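Local coordinates for protein aminoglycoside 3'-phosphotransferase AphA1-IAB (Acinetobacter baumannii, PDB 4GKH) that phosphorylates kanamycin and related aminoglycosides at the 3'-hydroxyl, making the bacteria that carry it resistant to these antibiotics, at residues G60-A63 / N64-D68; E119-V122 / D123-V127; R130-H133 / S134-V137; N260-Q263 / F264-L268. One frame throughout, in Å; residues are numbered along the deposited sequence.

Interaction 1 (G60-A63 / N64-D68); sequences GSVA and NDVTD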
# COMPACT_ATOMS: atom_id res chain seq x y z
N GLY A 60 10.85 7.29 16.71
CA GLY A 60 11.44 8.43 16.02
C GLY A 60 10.64 8.85 14.79
O GLY A 60 9.43 9.06 14.88
N SER A 61 11.30 8.98 13.64
CA SER A 61 10.62 9.39 12.41
C SER A 61 9.48 8.43 12.08
O SER A 61 8.42 8.83 11.62
CB SER A 61 11.61 9.41 11.23
OG SER A 61 12.58 10.42 11.40
N VAL A 62 9.70 7.14 12.36
CA VAL A 62 8.72 6.11 12.03
C VAL A 62 7.44 6.23 12.87
O VAL A 62 6.37 5.77 12.46
CB VAL A 62 9.35 4.71 12.14
CG1 VAL A 62 8.34 3.62 11.81
CG2 VAL A 62 10.54 4.61 11.20
N ALA A 63 7.53 6.89 14.01
CA ALA A 63 6.33 7.19 14.78
C ALA A 63 5.33 7.96 13.94
O ALA A 63 4.13 7.73 14.03
CB ALA A 63 6.67 7.98 16.05
N ASN A 64 5.82 8.89 13.12
CA ASN A 64 4.93 9.66 12.25
C ASN A 64 4.24 8.78 11.21
O ASN A 64 3.04 8.94 10.94
CB ASN A 64 5.70 10.79 11.58
CG ASN A 64 6.24 11.78 12.58
OD1 ASN A 64 5.57 12.09 13.56
ND2 ASN A 64 7.46 12.25 12.37
N ASP A 65 4.99 7.85 10.64
CA ASP A 65 4.42 6.93 9.65
C ASP A 65 3.30 6.10 10.23
O ASP A 65 2.26 5.91 9.60
CB ASP A 65 5.52 6.02 9.08
CG ASP A 65 6.56 6.79 8.28
OD1 ASP A 65 6.18 7.65 7.45
OD2 ASP A 65 7.76 6.55 8.48
N VAL A 66 3.51 5.59 11.44
CA VAL A 66 2.49 4.79 12.11
C VAL A 66 1.25 5.65 12.46
O VAL A 66 0.10 5.21 12.32
CB VAL A 66 3.07 4.11 13.36
CG1 VAL A 66 1.97 3.36 14.13
CG2 VAL A 66 4.18 3.17 12.95
N THR A 67 1.48 6.88 12.89
CA THR A 67 0.39 7.81 13.19
C THR A 67 -0.41 8.11 11.92
O THR A 67 -1.65 8.18 11.96
CB THR A 67 0.91 9.13 13.79
OG1 THR A 67 1.67 8.84 14.97
CG2 THR A 67 -0.26 10.04 14.17
N ASP A 68 0.30 8.26 10.80
CA ASP A 68 -0.33 8.51 9.51
C ASP A 68 -1.26 7.35 9.16
O ASP A 68 -2.38 7.56 8.68
CB ASP A 68 0.70 8.64 8.39
CG ASP A 68 1.49 9.93 8.44
OD1 ASP A 68 1.06 10.86 9.16
OD2 ASP A 68 2.53 10.01 7.74
O HOH W 1 8.80 11.86 9.94
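Thr67 folds its hydroxyl back over the carbonyl of Ala63, one turn earlier in helix 61-76, the helix that packs against the five-stranded sheet of the N-terminal lobe in this protein-kinase-like fold. With chi1 at -56°, OG1 stands beside its own backbone N, and Thr67 OG1 donates to Ala63 O over 2.9 Å. The same oxygen takes the backbone bond from Thr67 N at 3.0 Å, the two donors arriving from opposite faces of the carbonyl plane. Threonine suits the site because its hydroxyl can serve this carbonyl and still meet Arg90, which also reaches OD1 of Asn64 and so ties the first turns to strand 85-91.

Gly60, with a positive phi that a residue lacking CB takes easily, lies at the start of the helix. The first turn is tighter than the rest: Asn64 N bonds to Ser61 O, three residues back, coming from well above the carbonyl plane. By the next residues the regular pattern holds, as in the straighter bond from Val66 N to Val62 O. On the apolar side CG1 of Val62 lies 4.3 Å from CG2 of Val66, a loose touch between branched side chains; Val66 goes on to meet Ala95 and Leu97 of strand 94-100, while Ala63, a small residue, touches Ala95 and Arg90, consistent with a close approach to the sheet. Asp65 lies on another flank, its OD2 3.7 Å from CA of Val62. On the exposed face, ND2 of Asn64 donates to a water over 2.8 Å, and that water gives a weak bond to Ser61 O.

Interaction 2 (E119-V122 / D123-V127); sequences ENIV and DALAV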
# COMPACT_ATOMS: atom_id res chain seq x y z
N GLU A 119 -6.60 -15.12 -13.68
CA GLU A 119 -7.61 -14.25 -14.26
C GLU A 119 -8.66 -13.86 -13.21
O GLU A 119 -9.02 -12.70 -13.09
CB GLU A 119 -8.22 -14.86 -15.51
CG GLU A 119 -7.18 -14.99 -16.62
CD GLU A 119 -7.69 -15.73 -17.82
OE1 GLU A 119 -8.87 -16.15 -17.80
OE2 GLU A 119 -6.91 -15.90 -18.79
N ASN A 120 -9.11 -14.83 -12.42
CA ASN A 120 -10.10 -14.52 -11.39
C ASN A 120 -9.55 -13.58 -10.33
O ASN A 120 -10.28 -12.71 -9.81
CB ASN A 120 -10.60 -15.80 -10.72
CG ASN A 120 -11.48 -16.64 -11.62
OD1 ASN A 120 -12.07 -16.14 -12.58
ND2 ASN A 120 -11.58 -17.93 -11.31
N ILE A 121 -8.28 -13.76 -9.99
CA ILE A 121 -7.66 -12.94 -8.95
C ILE A 121 -7.53 -11.49 -9.42
O ILE A 121 -7.86 -10.55 -8.68
CB ILE A 121 -6.28 -13.52 -8.53
CG1 ILE A 121 -6.49 -14.76 -7.66
CG2 ILE A 121 -5.46 -12.48 -7.78
CD1 ILE A 121 -5.23 -15.60 -7.44
N VAL A 122 -7.10 -11.30 -10.66
CA VAL A 122 -6.98 -9.96 -11.20
C VAL A 122 -8.36 -9.30 -11.37
O VAL A 122 -8.52 -8.11 -11.08
CB VAL A 122 -6.18 -9.97 -12.53
CG1 VAL A 122 -6.39 -8.67 -13.30
CG2 VAL A 122 -4.69 -10.23 -12.24
N ASP A 123 -9.35 -10.07 -11.82
CA ASP A 123 -10.71 -9.55 -11.94
C ASP A 123 -11.20 -9.01 -10.60
O ASP A 123 -11.81 -7.95 -10.54
CB ASP A 123 -11.68 -10.63 -12.41
CG ASP A 123 -11.46 -11.04 -13.85
OD1 ASP A 123 -10.63 -10.40 -14.54
OD2 ASP A 123 -12.13 -11.99 -14.30
N ALA A 124 -10.94 -9.76 -9.53
CA ALA A 124 -11.34 -9.32 -8.19
C ALA A 124 -10.58 -8.06 -7.79
O ALA A 124 -11.15 -7.17 -7.16
CB ALA A 124 -11.13 -10.42 -7.16
N LEU A 125 -9.30 -8.00 -8.14
CA LEU A 125 -8.49 -6.83 -7.79
C LEU A 125 -9.00 -5.57 -8.49
O LEU A 125 -9.05 -4.50 -7.88
CB LEU A 125 -7.03 -7.07 -8.16
CG LEU A 125 -6.20 -8.02 -7.27
CD1 LEU A 125 -4.88 -8.40 -7.96
CD2 LEU A 125 -5.93 -7.42 -5.87
N ALA A 126 -9.37 -5.70 -9.76
CA ALA A 126 -9.91 -4.57 -10.52
C ALA A 126 -11.21 -4.06 -9.91
O ALA A 126 -11.41 -2.85 -9.76
CB ALA A 126 -10.13 -4.95 -12.00
N VAL A 127 -12.08 -4.99 -9.53
CA VAL A 127 -13.37 -4.62 -8.95
C VAL A 127 -13.16 -3.84 -7.65
O VAL A 127 -13.83 -2.82 -7.39
CB VAL A 127 -14.24 -5.87 -8.63
CG1 VAL A 127 -15.44 -5.48 -7.76
CG2 VAL A 127 -14.70 -6.56 -9.92
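The carboxylate of Asp123 has the carbonyl oxygen of Glu119 on one face, with Glu119 O almost straight above CG of Asp123 at 3.0 Å; at its oxygen edge it meets Arg247, whose NE forms a salt bridge with OD1. A chi1 of -70° puts CG beside the backbone N and so over that carbonyl, whose oxygen meanwhile accepts the helical bond from Asp123 N at 2.9 Å. The same torsion brings two acceptors, OD1 of Asp123 and Glu119 O, within 3.2 Å of each other. Arg247 probably offsets the charge on the carboxylate, and it also makes a long, weak ion pair with Glu119.

On the apolar flank Ile121 and Leu125 lie side by side and point the same way, CG2 of Ile121 4.1 Å from CD1 of Leu125. The leucine also drapes CG over the backbone, 3.3 Å from Ile121 O. Ala124 and Ala126, whose side chains are a single CB, suit the places where Phe207 and Lys251 come close.

The turns belong to helix 118-133 of the C-terminal lobe. Val122 rests on Leu244 of helix 242-252 and Leu237 of helix 227-237, Ile121 meets helix 107-113, and Leu125 faces Leu205 of strand 205-208.

Interaction 3 (R130-H133 / S134-V137); sequences RRLH and SIPV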
# COMPACT_ATOMS: atom_id res chain seq x y z
N ARG A 130 -11.76 -0.43 -8.44
CA ARG A 130 -12.85 0.40 -8.94
C ARG A 130 -13.69 0.96 -7.79
O ARG A 130 -14.08 2.12 -7.81
CB ARG A 130 -13.75 -0.38 -9.93
CG ARG A 130 -13.18 -0.47 -11.35
CD ARG A 130 -13.91 -1.50 -12.19
NE ARG A 130 -15.33 -1.18 -12.35
CZ ARG A 130 -15.81 -0.39 -13.31
NH1 ARG A 130 -14.99 0.16 -14.20
NH2 ARG A 130 -17.11 -0.15 -13.37
N ARG A 131 -13.97 0.12 -6.79
CA ARG A 131 -14.71 0.56 -5.60
C ARG A 131 -13.98 1.70 -4.91
O ARG A 131 -14.57 2.76 -4.64
CB ARG A 131 -14.90 -0.57 -4.59
CG ARG A 131 -15.98 -1.57 -4.92
CD ARG A 131 -15.92 -2.76 -3.96
NE ARG A 131 -16.17 -2.38 -2.57
CZ ARG A 131 -15.99 -3.19 -1.53
NH1 ARG A 131 -16.24 -2.76 -0.30
NH2 ARG A 131 -15.54 -4.42 -1.72
N LEU A 132 -12.71 1.48 -4.61
CA LEU A 132 -11.90 2.51 -3.95
C LEU A 132 -11.90 3.82 -4.72
O LEU A 132 -12.09 4.90 -4.14
CB LEU A 132 -10.45 2.02 -3.79
CG LEU A 132 -9.53 2.99 -3.03
CD1 LEU A 132 -9.96 3.10 -1.58
CD2 LEU A 132 -8.08 2.52 -3.14
N HIS A 133 -11.69 3.72 -6.02
CA HIS A 133 -11.65 4.89 -6.87
C HIS A 133 -13.00 5.53 -7.13
O HIS A 133 -13.06 6.59 -7.74
CB HIS A 133 -10.90 4.58 -8.17
CG HIS A 133 -9.44 4.34 -7.97
ND1 HIS A 133 -8.56 4.11 -9.00
CD2 HIS A 133 -8.70 4.31 -6.83
CE1 HIS A 133 -7.34 3.95 -8.52
NE2 HIS A 133 -7.40 4.07 -7.20
N SER A 134 -14.08 4.91 -6.65
CA SER A 134 -15.41 5.49 -6.82
C SER A 134 -15.82 6.34 -5.62
O SER A 134 -16.87 6.98 -5.64
CB SER A 134 -16.46 4.40 -7.06
OG SER A 134 -16.69 3.68 -5.86
N ILE A 135 -15.01 6.33 -4.56
CA ILE A 135 -15.35 7.16 -3.39
C ILE A 135 -15.28 8.63 -3.81
O ILE A 135 -14.24 9.06 -4.33
CB ILE A 135 -14.38 6.93 -2.22
CG1 ILE A 135 -14.42 5.47 -1.75
CG2 ILE A 135 -14.70 7.90 -1.08
CD1 ILE A 135 -13.26 5.11 -0.83
N PRO A 136 -16.36 9.40 -3.62
CA PRO A 136 -16.26 10.81 -4.02
C PRO A 136 -15.12 11.51 -3.29
O PRO A 136 -15.02 11.36 -2.08
CB PRO A 136 -17.62 11.38 -3.62
CG PRO A 136 -18.55 10.18 -3.76
CD PRO A 136 -17.74 9.03 -3.23
N VAL A 137 -14.25 12.23 -4.02
CA VAL A 137 -13.07 12.80 -3.38
C VAL A 137 -13.44 13.88 -2.36
O VAL A 137 -12.63 14.23 -1.52
CB VAL A 137 -12.02 13.39 -4.38
CG1 VAL A 137 -11.41 12.29 -5.27
CG2 VAL A 137 -12.59 14.54 -5.18
O HOH W 2 -12.18 8.33 -5.68
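From Arg130 to Leu132 the backbone keeps helical angles, then psi flattens to about -5° at His133 and Ser134 and opens to 125° at Ile135, where the backbone turns extended. Ser134 N bonds to Arg131 O at 3.0 Å and Ile135 N to Leu132 O at 3.3 Å, both spanning three residues and both meeting the carbonyl from above its plane, as in a final turn wound more tightly than an alpha-helix. A water bridges the bend: it gives Ile135 O a bond of 2.6 Å and His133 O a weak one.

Serine suits the last turn because its short side chain can reach back to a carbonyl. OG, set between its own N and carbonyl carbon, lies 2.6 Å from Arg131 O and donates to it, but Ser134 has two conformers, so this short bond is doubtful as a constant feature. On the buried side Leu132 and Ile135 cross obliquely, CD1 of Leu132 to CD1 of Ile135 3.9 Å. The isoleucine's CD1 also lies over the leucine's backbone, 3.5 Å from Leu132 O. Both nitrogens of the His133 ring are held by hydrogen bonds, ND1 with Tyr252 OH and NE2 with Asp229 OD2.

Leu132 and Ile135 both touch Leu76 near the end of helix 61-76, while Ile135 also reaches Val195 of strand 193-196. This meeting of a large-lobe helix end with the helix of the small lobe is in keeping with the bilobal kinase-like fold.

Interaction 4 (N260-Q263 / F264-L268); sequences NKLQ and FHLML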
# COMPACT_ATOMS: atom_id res chain seq x y z
N ASN A 260 2.67 7.37 -20.26
CA ASN A 260 3.38 8.44 -19.55
C ASN A 260 3.03 8.47 -18.06
O ASN A 260 3.91 8.62 -17.21
CB ASN A 260 3.10 9.79 -20.19
CG ASN A 260 3.86 10.92 -19.51
OD1 ASN A 260 5.07 11.05 -19.68
ND2 ASN A 260 3.14 11.74 -18.74
N LYS A 261 1.75 8.34 -17.74
CA LYS A 261 1.34 8.35 -16.35
C LYS A 261 1.76 7.06 -15.66
O LYS A 261 2.12 7.06 -14.49
CB LYS A 261 -0.18 8.57 -16.20
CG LYS A 261 -0.63 9.98 -16.55
CD LYS A 261 -1.85 10.41 -15.73
CE LYS A 261 -3.12 9.78 -16.20
NZ LYS A 261 -4.28 10.50 -15.60
N LEU A 262 1.74 5.96 -16.40
CA LEU A 262 2.19 4.70 -15.85
C LEU A 262 3.68 4.82 -15.45
O LEU A 262 4.07 4.51 -14.31
CB LEU A 262 2.02 3.59 -16.90
CG LEU A 262 2.35 2.15 -16.52
CD1 LEU A 262 1.63 1.75 -15.26
CD2 LEU A 262 1.99 1.20 -17.66
N GLN A 263 4.49 5.29 -16.39
CA GLN A 263 5.93 5.38 -16.18
C GLN A 263 6.23 6.36 -15.05
O GLN A 263 7.07 6.07 -14.18
CB GLN A 263 6.61 5.84 -17.47
CG GLN A 263 8.10 6.05 -17.34
CD GLN A 263 8.89 4.77 -17.47
OE1 GLN A 263 8.41 3.68 -17.13
NE2 GLN A 263 10.11 4.89 -17.99
N PHE A 264 5.56 7.50 -15.06
CA PHE A 264 5.76 8.44 -13.97
C PHE A 264 5.56 7.81 -12.59
O PHE A 264 6.39 7.97 -11.70
CB PHE A 264 4.91 9.72 -14.09
CG PHE A 264 5.02 10.60 -12.88
CD1 PHE A 264 6.09 11.48 -12.75
CD2 PHE A 264 4.09 10.51 -11.85
CE1 PHE A 264 6.21 12.29 -11.63
CE2 PHE A 264 4.22 11.30 -10.71
CZ PHE A 264 5.28 12.19 -10.61
N HIS A 265 4.46 7.09 -12.39
CA HIS A 265 4.16 6.56 -11.08
C HIS A 265 5.06 5.40 -10.67
O HIS A 265 5.36 5.24 -9.48
CB HIS A 265 2.67 6.20 -10.95
CG HIS A 265 1.78 7.40 -10.87
ND1 HIS A 265 1.23 8.00 -11.99
CD2 HIS A 265 1.39 8.16 -9.82
CE1 HIS A 265 0.53 9.06 -11.63
NE2 HIS A 265 0.61 9.18 -10.31
N LEU A 266 5.51 4.62 -11.65
CA LEU A 266 6.50 3.58 -11.41
C LEU A 266 7.81 4.21 -10.94
O LEU A 266 8.45 3.74 -10.00
CB LEU A 266 6.77 2.81 -12.70
CG LEU A 266 5.62 1.90 -13.15
CD1 LEU A 266 5.90 1.34 -14.53
CD2 LEU A 266 5.45 0.80 -12.13
N MSE A 267 8.21 5.28 -11.61
CA MSE A 267 9.45 5.94 -11.23
C MSE A 267 9.32 6.58 -9.85
O MSE A 267 10.24 6.51 -9.03
CB MSE A 267 9.86 6.95 -12.30
CG MSE A 267 10.26 6.29 -13.63
SE MSE A 267 10.87 7.58 -14.92
CE MSE A 267 12.72 7.66 -14.36
N LEU A 268 8.16 7.14 -9.55
CA LEU A 268 7.98 7.78 -8.24
C LEU A 268 8.08 6.77 -7.12
O LEU A 268 8.65 7.04 -6.06
CB LEU A 268 6.65 8.53 -8.18
CG LEU A 268 6.31 9.33 -6.91
CD1 LEU A 268 7.31 10.46 -6.70
CD2 LEU A 268 4.90 9.88 -7.03
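His265 turns its ring back to the carbonyl of Lys261, with ND1 donating to Lys261 O over 2.8 Å and the acceptor close to the ring plane. The backbone N of His265 grips the same oxygen from the opposite face of the carbonyl, at 3.1 Å. Against the ring comes Phe264, whose CD2 stands 3.8 Å above the imidazole plane, over its centre, so one side of the histidine is covered by an aromatic edge. This is the tight, buried part of helix 259-269, closed further by Tyr227 and Ala231 of helix 227-237.

Leucine fills the next flank, where CG of Leu262 and CD1 of Leu266 meet at 4.1 Å. The looser side belongs to the partly exposed Gln263. Its chain bends at chi2 (83°) and lies across Met267, present as selenomethionine, with CG of Gln263 in van der Waals contact with SE at 4.0 Å.

Lys261 NZ forms a salt bridge with Asp225, and the residue's own carbonyl oxygen accepts two bonds. Because ND1 of His265 is one of the donors, that nitrogen carries a hydrogen, whether the ring is neutral or charged.

In the fold
The four contacts are all local turns of helices or helix ends, none touching another apart from the chain join between interactions 2 and 3, which share helix 118-133 with centres about 17 Å apart. Interaction 1 sits in the small lobe, about 32 Å from interaction 2 and 26 Å from interaction 3 between centres, yet its helix 61-76 runs on to Leu76, against which interaction 3 packs. Interaction 4 lies near the substrate: the side chain of Leu266 is about 7 Å from kanamycin, and that of Asp65 in interaction 1 about 9 Å. The side chains of Leu266 and Leu132 are each about 10 Å from that of Asp199, the probable proton acceptor.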